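Local coordinates for protein PrimPol AEP domain (PP-N190) (Cyanophage S-2L, PDB 6ZP9) that probably builds nucleic acid as the primase-polymerase of a cyanophage whose DNA carries 2-aminoadenine in place of adenine, this part being its archaeo-eukaryotic primase (AEP) domain, at residues W49-P52 / A56-Q59; G108-S113 / G189-V194; L116-K121 / V161-G166; I70-G75 / T83-I88. One frame throughout, in Å; residues are numbered along the deposited sequence. Where two conformers were deposited one is given.

Contact 1: residues W49-P52 / A56-Q59; sequences WTTP and ATVQ
Thr57 faces both Thr51 and Trp49 in a strand-turn-helix unit, where edge strand 49-52 of an antiparallel sheet runs through a short turn into helix 55-64. At this tight chain reversal a single side chain, Thr57, does most of the work on the helix side. Its CB comes to 4.4 Å from the carbonyl O of Pro52. From there the two branches part, an apolar one and a polar one. The methyl CG2, anti to the backbone N, meets Thr51 CG2 tip to tip at 3.5 Å, and it also lies 4.1 Å from CE3 of Trp49. The indole runs alongside Thr57 in the reverse sense, with CZ3 of Trp49 3.9 Å from the carbonyl O of Thr57. Behind this contact the indole also touches Asp60, Ala61 and Gln64 of the helix and meets the ring of Phe66. No direct hydrogen bond joins the two segments. The hydroxyl branch of Thr57 pairs with Thr54 OG1 in the turn, and one water does the bridging: it lies 2.8 Å from Thr57 OG1, 2.8 Å from Thr51 OG1, and donates to Pro52 O at 2.7 Å.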
loop_
_atom_site.group_PDB
_atom_site.type_symbol
_atom_site.label_atom_id
_atom_site.label_comp_id
_atom_site.label_asym_id
_atom_site.label_seq_id
_atom_site.Cartn_x
_atom_site.Cartn_y
_atom_site.Cartn_z
ATOM N N TRP A 49 -2.587 -7.412 15.093
ATOM C CA TRP A 49 -2.279 -8.773 14.665
ATOM C C TRP A 49 -1.228 -8.728 13.570
ATOM O O TRP A 49 -1.322 -7.915 12.650
ATOM C CB TRP A 49 -3.501 -9.492 14.102
ATOM C CG TRP A 49 -4.691 -9.604 14.980
ATOM C CD1 TRP A 49 -4.884 -9.041 16.211
ATOM C CD2 TRP A 49 -5.880 -10.335 14.682
ATOM N NE1 TRP A 49 -6.126 -9.384 16.700
ATOM C CE2 TRP A 49 -6.756 -10.178 15.775
ATOM C CE3 TRP A 49 -6.288 -11.117 13.591
ATOM C CZ2 TRP A 49 -8.016 -10.770 15.809
ATOM C CZ3 TRP A 49 -7.543 -11.700 13.624
ATOM C CH2 TRP A 49 -8.390 -11.526 14.728
ATOM N N THR A 50 -0.246 -9.616 13.657
ATOM C CA THR A 50 0.755 -9.771 12.609
ATOM C C THR A 50 0.788 -11.250 12.255
ATOM O O THR A 50 1.174 -12.088 13.078
ATOM C CB THR A 50 2.121 -9.278 13.060
ATOM O OG1 THR A 50 2.434 -9.882 14.312
ATOM C CG2 THR A 50 2.107 -7.780 13.246
ATOM N N THR A 51 0.396 -11.585 11.034
ATOM C CA THR A 51 0.055 -12.966 10.736
ATOM C C THR A 51 0.087 -13.160 9.223
ATOM O O THR A 51 0.037 -12.182 8.469
ATOM C CB THR A 51 -1.328 -13.300 11.310
ATOM O OG1 THR A 51 -1.545 -14.712 11.285
ATOM C CG2 THR A 51 -2.415 -12.591 10.525
ATOM N N PRO A 52 0.208 -14.403 8.749
ATOM C CA PRO A 52 0.043 -14.652 7.311
ATOM C C PRO A 52 -1.343 -14.235 6.835
ATOM O O PRO A 52 -2.336 -14.310 7.566
ATOM C CB PRO A 52 0.242 -16.166 7.188
ATOM C CG PRO A 52 1.119 -16.529 8.373
ATOM C CD PRO A 52 0.687 -15.604 9.471
ATOM N N ALA A 56 -9.538 -16.858 6.295
ATOM C CA ALA A 56 -10.136 -17.065 7.613
ATOM C C ALA A 56 -9.664 -16.007 8.604
ATOM O O ALA A 56 -10.438 -15.551 9.459
ATOM C CB ALA A 56 -9.804 -18.469 8.125
ATOM N N THR A 57 -8.399 -15.595 8.499
ATOM C CA THR A 57 -7.878 -14.596 9.426
ATOM C C THR A 57 -8.434 -13.214 9.120
ATOM O O THR A 57 -8.818 -12.477 10.036
ATOM C CB THR A 57 -6.355 -14.592 9.378
ATOM O OG1 THR A 57 -5.876 -15.890 9.741
ATOM C CG2 THR A 57 -5.804 -13.571 10.340
ATOM N N VAL A 58 -8.504 -12.844 7.840
ATOM C CA VAL A 58 -9.131 -11.572 7.495
ATOM C C VAL A 58 -10.597 -11.572 7.914
ATOM O O VAL A 58 -11.096 -10.590 8.478
ATOM C CB VAL A 58 -8.969 -11.268 5.994
ATOM C CG1 VAL A 58 -9.675 -9.964 5.648
ATOM C CG2 VAL A 58 -7.501 -11.190 5.637
ATOM N N GLN A 59 -11.303 -12.676 7.665
ATOM C CA GLN A 59 -12.691 -12.776 8.102
ATOM C C GLN A 59 -12.828 -12.469 9.590
ATOM O O GLN A 59 -13.703 -11.697 10.000
ATOM C CB GLN A 59 -13.234 -14.173 7.789
ATOM C CG GLN A 59 -14.667 -14.388 8.253
ATOM C CD GLN A 59 -15.667 -13.625 7.404
ATOM O OE1 GLN A 59 -15.372 -13.221 6.277
ATOM N NE2 GLN A 59 -16.855 -13.422 7.942
HETATM O O HOH W 1 -3.109 -16.092 9.416
#

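Contact 2: residues G108-S113 / G189-V194; sequences GLPRPS and GQMLQV
Pro110 meets Met191 and Val194 through apolar contacts alone. The ring carbon CG of Pro110 lies 4.2 Å from the terminal methyl CE of Met191, and its neighbour CD approaches CG2 of Val194 at 4.5 Å. The two helix residues reach the proline differently. Val194 sets out toward the loop, whereas Met191 starts off to one side and has to bend back: CG leaves anti to the backbone N (chi1 -173°), and turns at chi2 (68°) and chi3 (83°) then bring the methyl to the ring. The contact joins the C-terminal helix 188-194 of this AEP domain to the loop that leads into strand 114-117, one of the strands of the second antiparallel sheet. Trp127 and Phe129 of strand 123-129 pack on Met191 as well, so the thioether chain is buried between loop, helix and sheet. The polar link is indirect. One water donates to both main-chain carbonyls, a long bond of 3.3 Å to Gly108 O and one of 3.0 Å to Val194 O. Further bonds hold the loop from outside: Pro110 O accepts from NE1 of Trp127, and Arg111 O pairs with the hydroxyl of Tyr186.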
loop_
_atom_site.group_PDB
_atom_site.type_symbol
_atom_site.label_atom_id
_atom_site.label_comp_id
_atom_site.label_asym_id
_atom_site.label_seq_id
_atom_site.Cartn_x
_atom_site.Cartn_y
_atom_site.Cartn_z
ATOM N N GLY A 108 5.039 16.164 -11.848
ATOM C CA GLY A 108 6.006 15.577 -12.745
ATOM C C GLY A 108 6.218 14.095 -12.562
ATOM O O GLY A 108 7.202 13.554 -13.079
ATOM N N LEU A 109 5.341 13.423 -11.848
ATOM C CA LEU A 109 5.432 11.981 -11.712
ATOM C C LEU A 109 4.833 11.294 -12.934
ATOM O O LEU A 109 3.963 11.857 -13.608
ATOM C CB LEU A 109 4.688 11.528 -10.467
ATOM C CG LEU A 109 5.347 11.926 -9.158
ATOM C CD1 LEU A 109 4.393 11.711 -8.000
ATOM C CD2 LEU A 109 6.613 11.122 -8.990
ATOM N N PRO A 110 5.276 10.080 -13.247
ATOM C CA PRO A 110 4.585 9.282 -14.262
ATOM C C PRO A 110 3.283 8.737 -13.688
ATOM O O PRO A 110 3.058 8.741 -12.477
ATOM C CB PRO A 110 5.582 8.162 -14.573
ATOM C CG PRO A 110 6.344 7.997 -13.317
ATOM C CD PRO A 110 6.432 9.364 -12.676
ATOM N N ARG A 111 2.419 8.276 -14.583
ATOM C CA ARG A 111 1.110 7.792 -14.166
ATOM C C ARG A 111 1.265 6.576 -13.256
ATOM O O ARG A 111 2.042 5.666 -13.576
ATOM C CB ARG A 111 0.262 7.431 -15.385
ATOM C CG ARG A 111 -1.124 6.938 -15.035
ATOM C CD ARG A 111 -1.933 6.659 -16.287
ATOM N NE ARG A 111 -2.020 7.844 -17.140
ATOM C CZ ARG A 111 -2.922 8.814 -16.994
ATOM N NH1 ARG A 111 -3.830 8.764 -16.017
ATOM N NH2 ARG A 111 -2.908 9.850 -17.823
ATOM N N PRO A 112 0.572 6.525 -12.120
ATOM C CA PRO A 112 0.692 5.352 -11.246
ATOM C C PRO A 112 0.260 4.077 -11.964
ATOM O O PRO A 112 -0.600 4.092 -12.851
ATOM C CB PRO A 112 -0.249 5.688 -10.079
ATOM C CG PRO A 112 -0.319 7.195 -10.077
ATOM C CD PRO A 112 -0.271 7.581 -11.528
ATOM N N SER A 113 0.891 2.960 -11.590
ATOM C CA SER A 113 0.433 1.666 -12.087
ATOM C C SER A 113 -1.010 1.407 -11.680
ATOM O O SER A 113 -1.796 0.857 -12.463
ATOM C CB SER A 113 1.335 0.551 -11.564
ATOM O OG SER A 113 2.669 0.721 -12.011
ATOM N N GLY A 189 15.766 1.922 -12.731
ATOM C CA GLY A 189 16.786 2.846 -13.194
ATOM C C GLY A 189 16.188 4.050 -13.893
ATOM O O GLY A 189 16.624 5.183 -13.676
ATOM N N GLN A 190 15.186 3.824 -14.740
ATOM C CA GLN A 190 14.481 4.940 -15.357
ATOM C C GLN A 190 13.805 5.797 -14.298
ATOM O O GLN A 190 13.803 7.025 -14.390
ATOM C CB GLN A 190 13.454 4.423 -16.370
ATOM C CG GLN A 190 14.074 3.637 -17.511
ATOM C CD GLN A 190 13.107 3.397 -18.655
ATOM O OE1 GLN A 190 12.103 2.701 -18.500
ATOM N NE2 GLN A 190 13.402 3.984 -19.812
ATOM N N MET A 191 13.239 5.160 -13.272
ATOM C CA MET A 191 12.563 5.907 -12.217
ATOM C C MET A 191 13.550 6.771 -11.444
ATOM O O MET A 191 13.221 7.892 -11.031
ATOM C CB MET A 191 11.830 4.934 -11.283
ATOM C CG MET A 191 10.961 5.610 -10.247
ATOM S SD MET A 191 9.538 6.433 -10.998
ATOM C CE MET A 191 8.425 5.034 -11.158
ATOM N N LEU A 192 14.775 6.276 -11.255
ATOM C CA LEU A 192 15.785 7.060 -10.555
ATOM C C LEU A 192 16.122 8.342 -11.311
ATOM O O LEU A 192 16.463 9.352 -10.690
ATOM C CB LEU A 192 17.036 6.211 -10.339
ATOM C CG LEU A 192 18.057 6.717 -9.322
ATOM C CD1 LEU A 192 17.400 6.975 -7.964
ATOM C CD2 LEU A 192 19.181 5.713 -9.187
ATOM N N GLN A 193 16.013 8.333 -12.641
ATOM C CA GLN A 193 16.314 9.526 -13.426
ATOM C C GLN A 193 15.205 10.567 -13.352
ATOM O O GLN A 193 15.488 11.766 -13.336
ATOM C CB GLN A 193 16.551 9.151 -14.880
ATOM C CG GLN A 193 17.707 8.211 -15.090
ATOM C CD GLN A 193 18.118 8.179 -16.526
ATOM O OE1 GLN A 193 18.940 8.990 -16.960
ATOM N NE2 GLN A 193 17.524 7.269 -17.294
ATOM N N VAL A 194 13.940 10.137 -13.320
ATOM C CA VAL A 194 12.832 11.088 -13.286
ATOM C C VAL A 194 12.568 11.634 -11.885
ATOM O O VAL A 194 12.010 12.725 -11.753
ATOM C CB VAL A 194 11.566 10.442 -13.878
ATOM C CG1 VAL A 194 11.920 9.677 -15.128
ATOM C CG2 VAL A 194 10.901 9.525 -12.875
HETATM O O HOH W 2 10.097 14.957 -12.539
#

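Contact 3: residues L116-K121 / V161-G166; sequences LRTGGK and VMRLAG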
loop_
_atom_site.group_PDB
_atom_site.type_symbol
_atom_site.label_atom_id
_atom_site.label_comp_id
_atom_site.label_asym_id
_atom_site.label_seq_id
_atom_site.Cartn_x
_atom_site.Cartn_y
_atom_site.Cartn_z
ATOM N N LEU A 116 -5.604 3.434 -5.160
ATOM C CA LEU A 116 -6.453 2.754 -4.196
ATOM C C LEU A 116 -7.250 3.780 -3.407
ATOM O O LEU A 116 -6.679 4.730 -2.858
ATOM C CB LEU A 116 -5.626 1.880 -3.250
ATOM C CG LEU A 116 -6.474 0.968 -2.359
ATOM C CD1 LEU A 116 -5.886 -0.429 -2.322
ATOM C CD2 LEU A 116 -6.550 1.552 -0.962
ATOM N N ARG A 117 -8.553 3.577 -3.375
ATOM C CA ARG A 117 -9.433 4.383 -2.540
ATOM C C ARG A 117 -9.578 3.672 -1.202
ATOM O O ARG A 117 -10.018 2.525 -1.163
ATOM C CB ARG A 117 -10.809 4.555 -3.245
ATOM C CG ARG A 117 -11.666 5.727 -2.794
ATOM C CD ARG A 117 -12.124 6.575 -3.988
ATOM N NE ARG A 117 -12.499 5.750 -5.132
ATOM C CZ ARG A 117 -12.404 6.122 -6.410
ATOM N NH1 ARG A 117 -12.767 5.277 -7.373
ATOM N NH2 ARG A 117 -11.958 7.332 -6.734
ATOM N N THR A 118 -9.213 4.307 -0.117
ATOM C CA THR A 118 -9.179 3.627 1.174
ATOM C C THR A 118 -10.497 3.675 1.922
ATOM O O THR A 118 -10.727 2.825 2.788
ATOM C CB THR A 118 -8.121 4.240 2.091
ATOM O OG1 THR A 118 -8.500 5.588 2.401
ATOM C CG2 THR A 118 -6.749 4.222 1.428
ATOM N N GLY A 119 -11.346 4.659 1.636
ATOM C CA GLY A 119 -12.440 4.986 2.519
ATOM C C GLY A 119 -12.135 6.101 3.500
ATOM O O GLY A 119 -13.068 6.666 4.087
ATOM N N GLY A 120 -10.870 6.439 3.691
ATOM C CA GLY A 120 -10.460 7.524 4.547
ATOM C C GLY A 120 -10.077 8.763 3.765
ATOM O O GLY A 120 -10.584 9.026 2.669
ATOM N N LYS A 121 -9.089 9.505 4.322
ATOM C CA LYS A 121 -8.798 10.842 3.831
ATOM C C LYS A 121 -7.787 10.871 2.691
ATOM O O LYS A 121 -7.523 11.956 2.162
ATOM C CB LYS A 121 -8.279 11.720 4.975
ATOM C CG LYS A 121 -6.966 11.232 5.569
ATOM C CD LYS A 121 -6.456 12.173 6.650
ATOM C CE LYS A 121 -5.255 11.581 7.369
ATOM N NZ LYS A 121 -3.968 12.074 6.812
ATOM N N VAL A 161 3.369 -1.002 6.064
ATOM C CA VAL A 161 2.099 -1.629 5.706
ATOM C C VAL A 161 1.212 -0.595 5.030
ATOM O O VAL A 161 1.304 0.604 5.307
ATOM C CB VAL A 161 1.386 -2.254 6.930
ATOM C CG1 VAL A 161 2.259 -3.295 7.596
ATOM C CG2 VAL A 161 0.956 -1.180 7.932
ATOM N N MET A 162 0.327 -1.051 4.153
ATOM C CA MET A 162 -0.621 -0.195 3.455
ATOM C C MET A 162 -1.998 -0.837 3.486
ATOM O O MET A 162 -2.125 -2.065 3.477
ATOM C CB MET A 162 -0.121 0.037 2.020
ATOM C CG MET A 162 1.160 0.843 1.854
ATOM S SD MET A 162 0.985 2.564 2.287
ATOM C CE MET A 162 0.264 3.008 0.742
ATOM N N ARG A 163 -3.029 0.008 3.501
ATOM C CA ARG A 163 -4.413 -0.460 3.521
ATOM C C ARG A 163 -4.657 -1.487 2.426
ATOM O O ARG A 163 -4.253 -1.297 1.275
ATOM C CB ARG A 163 -5.340 0.687 3.294
ATOM C CG ARG A 163 -5.593 1.534 4.515
ATOM C CD ARG A 163 -6.366 0.848 5.627
ATOM N NE ARG A 163 -6.494 1.758 6.730
ATOM C CZ ARG A 163 -7.591 2.401 7.022
ATOM N NH1 ARG A 163 -7.592 3.250 7.995
ATOM N NH2 ARG A 163 -8.658 2.174 6.375
ATOM N N LEU A 164 -5.315 -2.591 2.782
ATOM C CA LEU A 164 -5.587 -3.696 1.873
ATOM C C LEU A 164 -6.923 -3.483 1.153
ATOM O O LEU A 164 -7.943 -3.192 1.792
ATOM C CB LEU A 164 -5.583 -5.003 2.672
ATOM C CG LEU A 164 -5.944 -6.290 1.942
ATOM C CD1 LEU A 164 -4.929 -6.595 0.832
ATOM C CD2 LEU A 164 -6.073 -7.458 2.934
ATOM N N ALA A 165 -6.913 -3.615 -0.178
ATOM C CA ALA A 165 -8.137 -3.493 -0.969
ATOM C C ALA A 165 -9.125 -4.584 -0.587
ATOM O O ALA A 165 -8.741 -5.687 -0.201
ATOM C CB ALA A 165 -7.833 -3.591 -2.467
ATOM N N GLY A 166 -10.414 -4.263 -0.688
ATOM C CA GLY A 166 -11.451 -5.240 -0.436
ATOM C C GLY A 166 -11.853 -5.413 1.007
ATOM O O GLY A 166 -12.714 -6.262 1.290
HETATM O O HOH W 3 -8.963 1.232 3.966
#
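Leu116 and Thr118 face Ala165 and Arg163 where the end of strand 114-117 meets edge strand 161-163 and the turn after it, a place where the two antiparallel sheets of the domain come together. Leu116 reaches across to the other segment with CG anti to its own N (chi1 -171°), which delivers CD1 to CB of Ala165 at 3.7 Å; the same methyl lies 4.0 Å from the carbonyl O of Arg163. Further along, Thr118 and Arg163 both set out toward the opposite segment, and the Thr118 methyl CG2 stands 4.2 Å from CB of Arg163. The arginine chain bends at chi2 (-67°), and its far end brings NH2 obliquely to 4.2 Å from Thr118 O. A water bridges the two, donating to Thr118 O at 2.7 Å and accepting from Arg163 NH2 at 2.6 Å. The other branch of Thr118 serves its own loop: OG1 accepts from Gly120 N at 2.8 Å in an ST turn and also bonds with Ser122 O. The guanidinium has its strongest partner elsewhere, His169 ND1 on NH2, while NE makes a weak bond to Tyr69 OH. The chemistry therefore implies an interface of methyl packing and one water relay, with no direct hydrogen bond between these segments; the positive group nearby would probably polarise that water and strengthen its hold on the carbonyl.

Contact 4: residues I70-G75 / T83-I88; sequences IVVGDG and TSVNAI
Asp74 and Ser84 form an antiparallel, hydrogen-bonded bridge, a single pair that ties the chain leaving strand 67-71 of one sheet to the chain entering strand 85-90 of the other. In this first shell Asp74 N donates to Ser84 O at 2.9 Å and 165°, and Thr83 N returns a bond of 2.9 Å to Asp74 O. One step along, at Gly73 and Val85, the CA atoms come closest, and a valine methyl packs on the glycine: Val85 CG1 lies 3.9 Å from Gly73 CA and touches CG1 of Val72 as well.

The polar side chains sit in the next shell. The Asp74 and Asn86 side chains, the former with CG anti to its carbonyl carbon, cross at about a right angle, with the carboxylate and amide planes 59° apart, and Asp74 OD2 stays 3.6 Å from Asn86 ND2. Three waters donate to OD2 and do the joining. One donates to OD2 and to Asn86 OD1 and accepts from Ser84 OG; another, 2.8 Å from Asp74 OD2, accepts from Asn86 ND2.

Farther out, two partners hold these groups in place. Lys28 makes a salt bridge with Asp74 OD1 and bonds to Val72 O, while Leu26 O pairs with Asn86 ND2. OD2 is thus gripped by water and OD1 by a charge. The third water donates to OD2 and, at 2.7 Å, to Val72 O, and takes the backbone N-H of Asn86, its N 2.9 Å away.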
loop_
_atom_site.group_PDB
_atom_site.type_symbol
_atom_site.label_atom_id
_atom_site.label_comp_id
_atom_site.label_asym_id
_atom_site.label_seq_id
_atom_site.Cartn_x
_atom_site.Cartn_y
_atom_site.Cartn_z
ATOM N N ILE A 70 -1.518 -4.750 4.533
ATOM C CA ILE A 70 -0.489 -5.723 4.186
ATOM C C ILE A 70 0.871 -5.045 4.159
ATOM O O ILE A 70 0.994 -3.868 3.816
ATOM C CB ILE A 70 -0.750 -6.412 2.829
ATOM C CG1 ILE A 70 -1.074 -5.372 1.741
ATOM C CG2 ILE A 70 -1.844 -7.477 2.983
ATOM C CD1 ILE A 70 -1.094 -5.977 0.327
ATOM N N VAL A 71 1.900 -5.805 4.515
ATOM C CA VAL A 71 3.264 -5.366 4.263
ATOM C C VAL A 71 3.510 -5.431 2.761
ATOM O O VAL A 71 3.373 -6.495 2.143
ATOM C CB VAL A 71 4.266 -6.236 5.031
ATOM C CG1 VAL A 71 5.689 -5.718 4.811
ATOM C CG2 VAL A 71 3.913 -6.273 6.500
ATOM N N VAL A 72 3.852 -4.290 2.159
ATOM C CA VAL A 72 4.065 -4.265 0.712
ATOM C C VAL A 72 5.355 -5.001 0.351
ATOM O O VAL A 72 5.371 -5.857 -0.544
ATOM C CB VAL A 72 4.056 -2.816 0.188
ATOM C CG1 VAL A 72 4.370 -2.776 -1.308
ATOM C CG2 VAL A 72 2.701 -2.143 0.464
ATOM N N GLY A 73 6.443 -4.709 1.062
ATOM C CA GLY A 73 7.689 -5.402 0.812
ATOM C C GLY A 73 7.616 -6.882 1.170
ATOM O O GLY A 73 6.696 -7.361 1.836
ATOM N N ASP A 74 8.625 -7.623 0.719
ATOM C CA ASP A 74 8.626 -9.070 0.826
ATOM C C ASP A 74 9.692 -9.551 1.800
ATOM O O ASP A 74 10.831 -9.076 1.764
ATOM C CB ASP A 74 8.822 -9.689 -0.551
ATOM C CG ASP A 74 7.564 -9.592 -1.382
ATOM O OD1 ASP A 74 6.512 -10.043 -0.871
ATOM O OD2 ASP A 74 7.609 -9.050 -2.512
ATOM N N GLY A 75 9.309 -10.483 2.679
ATOM C CA GLY A 75 10.269 -11.109 3.568
ATOM C C GLY A 75 9.866 -11.206 5.028
ATOM O O GLY A 75 10.472 -11.985 5.769
ATOM N N THR A 83 13.610 -8.258 2.012
ATOM C CA THR A 83 14.709 -8.469 1.080
ATOM C C THR A 83 14.490 -7.807 -0.270
ATOM O O THR A 83 15.455 -7.648 -1.025
ATOM C CB THR A 83 14.971 -9.973 0.862
ATOM O OG1 THR A 83 13.759 -10.642 0.488
ATOM C CG2 THR A 83 15.522 -10.624 2.138
ATOM N N SER A 84 13.261 -7.414 -0.587
ATOM C CA SER A 84 12.970 -6.710 -1.827
ATOM C C SER A 84 11.573 -6.134 -1.726
ATOM O O SER A 84 10.763 -6.577 -0.910
ATOM C CB SER A 84 13.079 -7.626 -3.042
ATOM O OG SER A 84 12.213 -8.726 -2.889
ATOM N N VAL A 85 11.315 -5.116 -2.545
ATOM C CA VAL A 85 10.021 -4.449 -2.629
ATOM C C VAL A 85 9.686 -4.287 -4.109
ATOM O O VAL A 85 10.565 -3.958 -4.916
ATOM C CB VAL A 85 10.017 -3.084 -1.897
ATOM C CG1 VAL A 85 8.595 -2.576 -1.712
ATOM C CG2 VAL A 85 10.702 -3.178 -0.534
ATOM N N ASN A 86 8.425 -4.546 -4.474
ATOM C CA ASN A 86 8.025 -4.576 -5.878
ATOM C C ASN A 86 7.451 -3.262 -6.396
ATOM O O ASN A 86 7.163 -3.167 -7.596
ATOM C CB ASN A 86 6.987 -5.669 -6.106
ATOM C CG ASN A 86 7.561 -7.040 -5.943
ATOM O OD1 ASN A 86 8.783 -7.203 -5.950
ATOM N ND2 ASN A 86 6.694 -8.042 -5.799
ATOM N N ALA A 87 7.265 -2.261 -5.539
ATOM C CA ALA A 87 6.633 -1.009 -5.932
ATOM C C ALA A 87 7.130 0.103 -5.020
ATOM O O ALA A 87 7.514 -0.153 -3.880
ATOM C CB ALA A 87 5.103 -1.113 -5.833
ATOM N N ILE A 88 7.113 1.338 -5.519
ATOM C CA ILE A 88 7.116 2.502 -4.639
ATOM C C ILE A 88 5.681 3.011 -4.564
ATOM O O ILE A 88 4.840 2.702 -5.417
ATOM C CB ILE A 88 8.087 3.619 -5.093
ATOM C CG1 ILE A 88 7.808 4.022 -6.547
ATOM C CG2 ILE A 88 9.542 3.182 -4.855
ATOM C CD1 ILE A 88 8.679 5.173 -7.033
HETATM O O HOH W 4 6.984 -6.328 -2.720
HETATM O O HOH W 5 9.716 -8.469 -3.800
HETATM O O HOH W 6 7.102 -10.891 -4.579
#

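In the fold
The four contacts run across the domain from one sheet to the other. Contact 1, on the edge strand of the first sheet, and contact 2, beside the second, lie on opposite sides of the chain's centre, their centres 34 Å apart. Contacts 3 and 4 lie between and both involve the two sheets; they touch where strands 161-163 and 67-71 run side by side, with a probable hydrogen bond of 2.9 Å from Met162 N to Ile70 O. Contact 4 reaches contact 2 through Ile88 CD1, 4.0 Å from Met191 CG. The bound calcium ion lies about 10 Å from the Met191 side chain and about 14 Å from that of Asn86.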